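Local coordinates for flavodoxin, WrbA-like protein (Agrobacterium tumefaciens, PDB 3D7N) that probably binds FMN and transfers electrons as a WrbA-like flavodoxin, consistent with NAD(P)H:quinone oxidoreductase activity, at residues A37-W49 against W71-P83. Sequence-based numbering, arbitrary orientation.
Sequences AIDAEGNLSEDGW and WQFKKFADASSKP
Q72 and K75, on one flank of helix 71-79, take hold of the turn at D39-G42, while F76 receives I38, L44 and W49. In this flavodoxin-like fold the loop linking strand 34-37 to helix 46-54 thereby packs on the helix that follows strands 57-65 and 68-69. Q72 can be followed outward: CB lies 4.0 Å from G42 CA, CG comes within 3.2 Å of A40 O, and a bend at chi2 (97°) brings NE2 round to donate to A40 O (2.9 Å, N-H...O 159°). The oxygen lies nearly in the amide plane of Q72, whereas NE2 is tilted from the carbonyl plane of A40. K75 instead extends along the turn, its CG against G42 O and its NZ giving a weak bond to E41 O (3.3 Å). G42 has no side chain to collide with K75 CD, so its CA can come 3.6 Å from Q72 O; its positive phi also suits glycine. The type I turn itself is braced by D39, whose OD1 accepts E41 N and N43 N from opposite faces of the carboxylate; the first bond makes an Asx turn. Deeper in, I38 CD1 touches both rings, 3.7 Å from F73 CD1 and from F76 CG, and V12 of strand 9-13 also touches F76. The six-membered ring of W49 and the F76 ring lie nearly parallel (26°) but slid past each other, centroids 5.0 Å apart, with little overlap. L44 CD2 meets both rings: it sits over the centre of one W49 face and touches F76 CE1 at 3.8 Å.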
ATOM      1  N   ALA A  37      14.884  15.972 -16.220  1.00 51.48           N
ATOM      2  CA  ALA A  37      13.924  15.085 -16.855  1.00 51.52           C
ATOM      3  C   ALA A  37      14.553  13.733 -17.028  1.00 51.58           C
ATOM      4  O   ALA A  37      15.617  13.654 -17.611  1.00 52.54           O
ATOM      5  CB  ALA A  37      13.513  15.642 -18.216  1.00 50.50           C
ATOM      6  N   ILE A  38      13.914  12.681 -16.510  1.00 51.79           N
ATOM      7  CA  ILE A  38      14.249  11.289 -16.869  1.00 51.52           C
ATOM      8  C   ILE A  38      13.728  11.106 -18.279  1.00 51.92           C
ATOM      9  O   ILE A  38      12.565  11.411 -18.540  1.00 53.03           O
ATOM     10  CB  ILE A  38      13.533  10.286 -15.956  1.00 51.74           C
ATOM     11  CG1 ILE A  38      13.952  10.497 -14.494  1.00 52.34           C
ATOM     12  CG2 ILE A  38      13.720   8.839 -16.428  1.00 50.46           C
ATOM     13  CD1 ILE A  38      12.861  10.132 -13.434  1.00 50.65           C
ATOM     14  N   ASP A  39      14.576  10.662 -19.208  1.00 51.68           N
ATOM     15  CA  ASP A  39      14.149  10.561 -20.605  1.00 51.10           C
ATOM     16  C   ASP A  39      13.241   9.352 -20.863  1.00 50.84           C
ATOM     17  O   ASP A  39      12.937   8.579 -19.948  1.00 51.11           O
ATOM     18  CB  ASP A  39      15.351  10.643 -21.559  1.00 50.77           C
ATOM     19  CG  ASP A  39      16.284   9.451 -21.457  1.00 51.25           C
ATOM     20  OD1 ASP A  39      15.833   8.365 -21.010  1.00 48.16           O
ATOM     21  OD2 ASP A  39      17.472   9.602 -21.857  1.00 49.88           O
ATOM     22  N   ALA A  40      12.792   9.211 -22.105  1.00 50.70           N
ATOM     23  CA  ALA A  40      11.822   8.182 -22.486  1.00 50.83           C
ATOM     24  C   ALA A  40      12.323   6.774 -22.257  1.00 50.99           C
ATOM     25  O   ALA A  40      11.526   5.826 -22.266  1.00 50.62           O
ATOM     26  CB  ALA A  40      11.418   8.335 -23.950  1.00 51.06           C
ATOM     27  N   GLU A  41      13.640   6.640 -22.074  1.00 51.29           N
ATOM     28  CA  GLU A  41      14.282   5.356 -21.792  1.00 51.19           C
ATOM     29  C   GLU A  41      14.656   5.116 -20.315  1.00 50.42           C
ATOM     30  O   GLU A  41      15.313   4.133 -20.003  1.00 49.60           O
ATOM     31  CB  GLU A  41      15.521   5.247 -22.698  1.00 51.53           C
ATOM     32  CG  GLU A  41      15.202   4.745 -24.090  1.00 51.57           C
ATOM     33  CD  GLU A  41      16.075   5.372 -25.165  1.00 53.69           C
ATOM     34  OE1 GLU A  41      15.757   6.504 -25.605  1.00 59.63           O
ATOM     35  OE2 GLU A  41      17.056   4.732 -25.612  1.00 56.78           O
ATOM     36  N   GLY A  42      14.235   6.012 -19.413  1.00 50.43           N
ATOM     37  CA  GLY A  42      14.519   5.885 -17.975  1.00 51.09           C
ATOM     38  C   GLY A  42      15.930   6.288 -17.576  1.00 51.64           C
ATOM     39  O   GLY A  42      16.513   5.755 -16.634  1.00 52.88           O
ATOM     40  N   ASN A  43      16.489   7.231 -18.313  1.00 51.56           N
ATOM     41  CA  ASN A  43      17.853   7.668 -18.114  1.00 51.16           C
ATOM     42  C   ASN A  43      17.861   9.133 -17.679  1.00 50.53           C
ATOM     43  O   ASN A  43      17.041   9.930 -18.125  1.00 50.02           O
ATOM     44  CB  ASN A  43      18.653   7.498 -19.393  1.00 51.03           C
ATOM     45  CG  ASN A  43      18.955   6.050 -19.724  1.00 51.17           C
ATOM     46  OD1 ASN A  43      18.991   5.683 -20.908  1.00 52.11           O
ATOM     47  ND2 ASN A  43      19.242   5.247 -18.714  1.00 45.22           N
ATOM     48  N   LEU A  44      18.761   9.445 -16.758  1.00 49.90           N
ATOM     49  CA  LEU A  44      18.959  10.796 -16.289  1.00 49.63           C
ATOM     50  C   LEU A  44      20.419  11.162 -16.633  1.00 49.66           C
ATOM     51  O   LEU A  44      21.329  10.340 -16.542  1.00 49.09           O
ATOM     52  CB  LEU A  44      18.689  10.874 -14.785  1.00 49.78           C
ATOM     53  CG  LEU A  44      18.698  12.262 -14.148  1.00 49.82           C
ATOM     54  CD1 LEU A  44      17.595  13.126 -14.759  1.00 47.45           C
ATOM     55  CD2 LEU A  44      18.537  12.149 -12.635  1.00 48.14           C
ATOM     56  N   SER A  45      20.648  12.393 -17.050  1.00 49.82           N
ATOM     57  CA  SER A  45      22.002  12.805 -17.364  1.00 50.00           C
ATOM     58  C   SER A  45      22.850  12.875 -16.092  1.00 50.46           C
ATOM     59  O   SER A  45      22.360  12.871 -14.962  1.00 48.77           O
ATOM     60  CB  SER A  45      21.981  14.167 -18.053  1.00 49.78           C
ATOM     61  OG  SER A  45      21.450  15.144 -17.171  1.00 50.11           O
ATOM     62  N   GLU A  46      24.140  13.017 -16.294  1.00 51.29           N
ATOM     63  CA  GLU A  46      25.070  13.012 -15.193  1.00 52.94           C
ATOM     64  C   GLU A  46      24.936  14.351 -14.469  1.00 52.79           C
ATOM     65  O   GLU A  46      25.208  14.466 -13.276  1.00 52.97           O
ATOM     66  CB  GLU A  46      26.469  12.781 -15.716  1.00 54.09           C
ATOM     67  CG  GLU A  46      26.585  11.565 -16.704  1.00 58.42           C
ATOM     68  CD  GLU A  46      25.793  11.727 -18.057  1.00 63.20           C
ATOM     69  OE1 GLU A  46      25.303  12.853 -18.391  1.00 65.54           O
ATOM     70  OE2 GLU A  46      25.655  10.702 -18.782  1.00 65.59           O
ATOM     71  N   ASP A  47      24.480  15.353 -15.210  1.00 52.70           N
ATOM     72  CA  ASP A  47      24.074  16.633 -14.656  1.00 52.88           C
ATOM     73  C   ASP A  47      22.886  16.465 -13.698  1.00 53.10           C
ATOM     74  O   ASP A  47      22.870  17.051 -12.626  1.00 53.99           O
ATOM     75  CB  ASP A  47      23.697  17.572 -15.796  1.00 52.95           C
ATOM     76  CG  ASP A  47      24.785  17.634 -16.879  1.00 55.45           C
ATOM     77  OD1 ASP A  47      24.984  16.601 -17.591  1.00 58.94           O
ATOM     78  OD2 ASP A  47      25.450  18.692 -16.995  1.00 53.02           O
ATOM     79  N   GLY A  48      21.891  15.678 -14.084  1.00 52.43           N
ATOM     80  CA  GLY A  48      20.790  15.373 -13.172  1.00 52.45           C
ATOM     81  C   GLY A  48      21.257  14.751 -11.871  1.00 52.08           C
ATOM     82  O   GLY A  48      20.898  15.232 -10.801  1.00 52.81           O
ATOM     83  N   TRP A  49      22.059  13.696 -11.965  1.00 51.92           N
ATOM     84  CA  TRP A  49      22.523  12.931 -10.790  1.00 51.81           C
ATOM     85  C   TRP A  49      23.387  13.784  -9.857  1.00 51.79           C
ATOM     86  O   TRP A  49      23.246  13.731  -8.628  1.00 52.98           O
ATOM     87  CB  TRP A  49      23.328  11.687 -11.216  1.00 51.29           C
ATOM     88  CG  TRP A  49      22.509  10.611 -11.879  1.00 51.13           C
ATOM     89  CD1 TRP A  49      22.545  10.240 -13.195  1.00 50.97           C
ATOM     90  CD2 TRP A  49      21.524   9.784 -11.266  1.00 49.82           C
ATOM     91  NE1 TRP A  49      21.657   9.224 -13.435  1.00 50.76           N
ATOM     92  CE2 TRP A  49      21.016   8.922 -12.265  1.00 49.76           C
ATOM     93  CE3 TRP A  49      21.055   9.659  -9.974  1.00 50.32           C
ATOM     94  CZ2 TRP A  49      20.062   7.975 -12.011  1.00 49.59           C
ATOM     95  CZ3 TRP A  49      20.092   8.689  -9.716  1.00 51.57           C
ATOM     96  CH2 TRP A  49      19.604   7.870 -10.734  1.00 51.27           C
ATOM     97  N   TRP A  71       7.426   2.841 -15.789  1.00 50.44           N
ATOM     98  CA  TRP A  71       8.641   2.076 -15.799  1.00 50.46           C
ATOM     99  C   TRP A  71       9.888   2.951 -15.890  1.00 51.26           C
ATOM    100  O   TRP A  71      10.903   2.624 -15.307  1.00 52.53           O
ATOM    101  CB  TRP A  71       8.640   1.021 -16.888  1.00 50.28           C
ATOM    102  CG  TRP A  71       8.831   1.485 -18.312  1.00 49.39           C
ATOM    103  CD1 TRP A  71       7.854   1.669 -19.247  1.00 47.88           C
ATOM    104  CD2 TRP A  71      10.074   1.752 -18.966  1.00 49.12           C
ATOM    105  NE1 TRP A  71       8.409   2.044 -20.431  1.00 48.36           N
ATOM    106  CE2 TRP A  71       9.770   2.112 -20.293  1.00 49.09           C
ATOM    107  CE3 TRP A  71      11.424   1.732 -18.557  1.00 49.06           C
ATOM    108  CZ2 TRP A  71      10.769   2.446 -21.232  1.00 48.93           C
ATOM    109  CZ3 TRP A  71      12.401   2.083 -19.475  1.00 48.86           C
ATOM    110  CH2 TRP A  71      12.071   2.415 -20.804  1.00 48.04           C
ATOM    111  N   GLN A  72       9.794   4.063 -16.605  1.00 51.40           N
ATOM    112  CA  GLN A  72      10.898   4.978 -16.743  1.00 51.32           C
ATOM    113  C   GLN A  72      11.259   5.584 -15.397  1.00 51.28           C
ATOM    114  O   GLN A  72      12.414   5.661 -15.061  1.00 49.95           O
ATOM    115  CB  GLN A  72      10.562   6.092 -17.750  1.00 51.58           C
ATOM    116  CG  GLN A  72      10.529   5.656 -19.219  1.00 50.25           C
ATOM    117  CD  GLN A  72       9.110   5.347 -19.711  1.00 48.59           C
ATOM    118  OE1 GLN A  72       8.208   5.027 -18.933  1.00 49.56           O
ATOM    119  NE2 GLN A  72       8.930   5.408 -21.007  1.00 45.29           N
ATOM    120  N   PHE A  73      10.271   6.023 -14.616  1.00 52.70           N
ATOM    121  CA  PHE A  73      10.572   6.459 -13.238  1.00 52.39           C
ATOM    122  C   PHE A  73      11.218   5.371 -12.372  1.00 52.20           C
ATOM    123  O   PHE A  73      12.178   5.646 -11.683  1.00 52.53           O
ATOM    124  CB  PHE A  73       9.384   7.041 -12.492  1.00 53.85           C
ATOM    125  CG  PHE A  73       9.778   7.652 -11.175  1.00 53.79           C
ATOM    126  CD1 PHE A  73      10.234   8.932 -11.111  1.00 55.53           C
ATOM    127  CD2 PHE A  73       9.785   6.903 -10.032  1.00 57.52           C
ATOM    128  CE1 PHE A  73      10.626   9.463  -9.944  1.00 55.30           C
ATOM    129  CE2 PHE A  73      10.187   7.446  -8.848  1.00 56.47           C
ATOM    130  CZ  PHE A  73      10.598   8.716  -8.812  1.00 56.19           C
ATOM    131  N   LYS A  74      10.713   4.145 -12.421  1.00 52.15           N
ATOM    132  CA  LYS A  74      11.229   3.047 -11.578  1.00 51.74           C
ATOM    133  C   LYS A  74      12.660   2.684 -12.005  1.00 52.07           C
ATOM    134  O   LYS A  74      13.527   2.489 -11.177  1.00 53.69           O
ATOM    135  CB  LYS A  74      10.264   1.855 -11.631  1.00 51.00           C
ATOM    136  CG  LYS A  74      10.592   0.710 -10.719  1.00 51.67           C
ATOM    137  CD  LYS A  74      10.682   1.148  -9.247  1.00 51.95           C
ATOM    138  CE  LYS A  74      10.771  -0.015  -8.288  1.00 49.23           C
ATOM    139  NZ  LYS A  74      11.884  -0.972  -8.633  1.00 50.65           N
ATOM    140  N   LYS A  75      12.941   2.676 -13.303  1.00 52.39           N
ATOM    141  CA  LYS A  75      14.330   2.518 -13.793  1.00 51.56           C
ATOM    142  C   LYS A  75      15.290   3.561 -13.214  1.00 51.27           C
ATOM    143  O   LYS A  75      16.455   3.279 -12.925  1.00 51.49           O
ATOM    144  CB  LYS A  75      14.381   2.611 -15.318  1.00 50.87           C
ATOM    145  CG  LYS A  75      15.790   2.365 -15.896  1.00 51.00           C
ATOM    146  CD  LYS A  75      15.725   2.009 -17.362  1.00 51.42           C
ATOM    147  CE  LYS A  75      17.052   1.500 -17.907  1.00 51.64           C
ATOM    148  NZ  LYS A  75      17.848   2.573 -18.525  1.00 52.43           N
ATOM    149  N   PHE A  76      14.822   4.782 -13.092  1.00 50.38           N
ATOM    150  CA  PHE A  76      15.601   5.805 -12.422  1.00 50.73           C
ATOM    151  C   PHE A  76      15.732   5.520 -10.926  1.00 51.67           C
ATOM    152  O   PHE A  76      16.831   5.716 -10.353  1.00 53.25           O
ATOM    153  CB  PHE A  76      14.997   7.195 -12.633  1.00 50.48           C
ATOM    154  CG  PHE A  76      15.270   8.123 -11.520  1.00 50.35           C
ATOM    155  CD1 PHE A  76      16.476   8.831 -11.466  1.00 47.86           C
ATOM    156  CD2 PHE A  76      14.330   8.301 -10.502  1.00 48.09           C
ATOM    157  CE1 PHE A  76      16.758   9.696 -10.398  1.00 47.69           C
ATOM    158  CE2 PHE A  76      14.589   9.174  -9.434  1.00 46.89           C
ATOM    159  CZ  PHE A  76      15.813   9.851  -9.363  1.00 48.31           C
ATOM    160  N   ALA A  77      14.632   5.081 -10.290  1.00 50.83           N
ATOM    161  CA  ALA A  77      14.643   4.773  -8.871  1.00 50.97           C
ATOM    162  C   ALA A  77      15.641   3.629  -8.600  1.00 51.64           C
ATOM    163  O   ALA A  77      16.459   3.680  -7.628  1.00 51.28           O
ATOM    164  CB  ALA A  77      13.216   4.374  -8.391  1.00 50.12           C
ATOM    165  N   ASP A  78      15.566   2.596  -9.462  1.00 50.90           N
ATOM    166  CA  ASP A  78      16.450   1.455  -9.344  1.00 50.90           C
ATOM    167  C   ASP A  78      17.907   1.931  -9.470  1.00 50.54           C
ATOM    168  O   ASP A  78      18.772   1.479  -8.723  1.00 50.59           O
ATOM    169  CB  ASP A  78      16.085   0.347 -10.350  1.00 50.11           C
ATOM    170  CG  ASP A  78      14.771  -0.348 -10.014  1.00 50.83           C
ATOM    171  OD1 ASP A  78      14.186  -0.062  -8.936  1.00 54.00           O
ATOM    172  OD2 ASP A  78      14.303  -1.215 -10.805  1.00 50.75           O
ATOM    173  N   ALA A  79      18.168   2.869 -10.380  1.00 51.43           N
ATOM    174  CA  ALA A  79      19.523   3.393 -10.606  1.00 51.11           C
ATOM    175  C   ALA A  79      19.983   4.282  -9.444  1.00 51.13           C
ATOM    176  O   ALA A  79      21.159   4.485  -9.260  1.00 51.76           O
ATOM    177  CB  ALA A  79      19.602   4.169 -11.930  1.00 50.46           C
ATOM    178  N   SER A  80      19.073   4.789  -8.631  1.00 52.26           N
ATOM    179  CA  SER A  80      19.471   5.502  -7.420  1.00 52.55           C
ATOM    180  C   SER A  80      19.971   4.531  -6.344  1.00 52.82           C
ATOM    181  O   SER A  80      20.308   4.957  -5.248  1.00 52.78           O
ATOM    182  CB  SER A  80      18.342   6.405  -6.894  1.00 52.54           C
ATOM    183  OG  SER A  80      17.333   5.671  -6.190  1.00 54.34           O
ATOM    184  N   SER A  81      20.033   3.234  -6.645  1.00 53.48           N
ATOM    185  CA  SER A  81      20.721   2.300  -5.761  1.00 54.63           C
ATOM    186  C   SER A  81      22.147   2.755  -5.525  1.00 55.72           C
ATOM    187  O   SER A  81      22.685   2.538  -4.465  1.00 57.21           O
ATOM    188  CB  SER A  81      20.728   0.876  -6.322  1.00 54.70           C
ATOM    189  OG  SER A  81      21.376   0.790  -7.580  1.00 53.24           O
ATOM    190  N   LYS A  82      22.759   3.393  -6.525  1.00 57.08           N
ATOM    191  CA  LYS A  82      24.140   3.891  -6.421  1.00 56.74           C
ATOM    192  C   LYS A  82      24.252   4.973  -5.330  1.00 57.01           C
ATOM    193  O   LYS A  82      24.956   4.770  -4.356  1.00 57.24           O
ATOM    194  CB  LYS A  82      24.639   4.359  -7.791  1.00 56.48           C
ATOM    195  CG  LYS A  82      25.843   5.272  -7.735  1.00 57.53           C
ATOM    196  CD  LYS A  82      26.663   5.277  -9.017  1.00 57.17           C
ATOM    197  CE  LYS A  82      27.361   6.621  -9.184  1.00 57.69           C
ATOM    198  NZ  LYS A  82      28.694   6.487  -9.807  1.00 57.55           N
ATOM    199  N   PRO A  83      23.535   6.106  -5.452  1.00 57.27           N
ATOM    200  CA  PRO A  83      23.570   7.034  -4.306  1.00 58.07           C
ATOM    201  C   PRO A  83      23.093   6.445  -2.973  1.00 58.40           C
ATOM    202  O   PRO A  83      23.500   6.886  -1.917  1.00 58.91           O
ATOM    203  CB  PRO A  83      22.680   8.213  -4.751  1.00 57.59           C
ATOM    204  CG  PRO A  83      21.933   7.752  -5.952  1.00 57.00           C
ATOM    205  CD  PRO A  83      22.749   6.643  -6.573  1.00 57.39           C
TER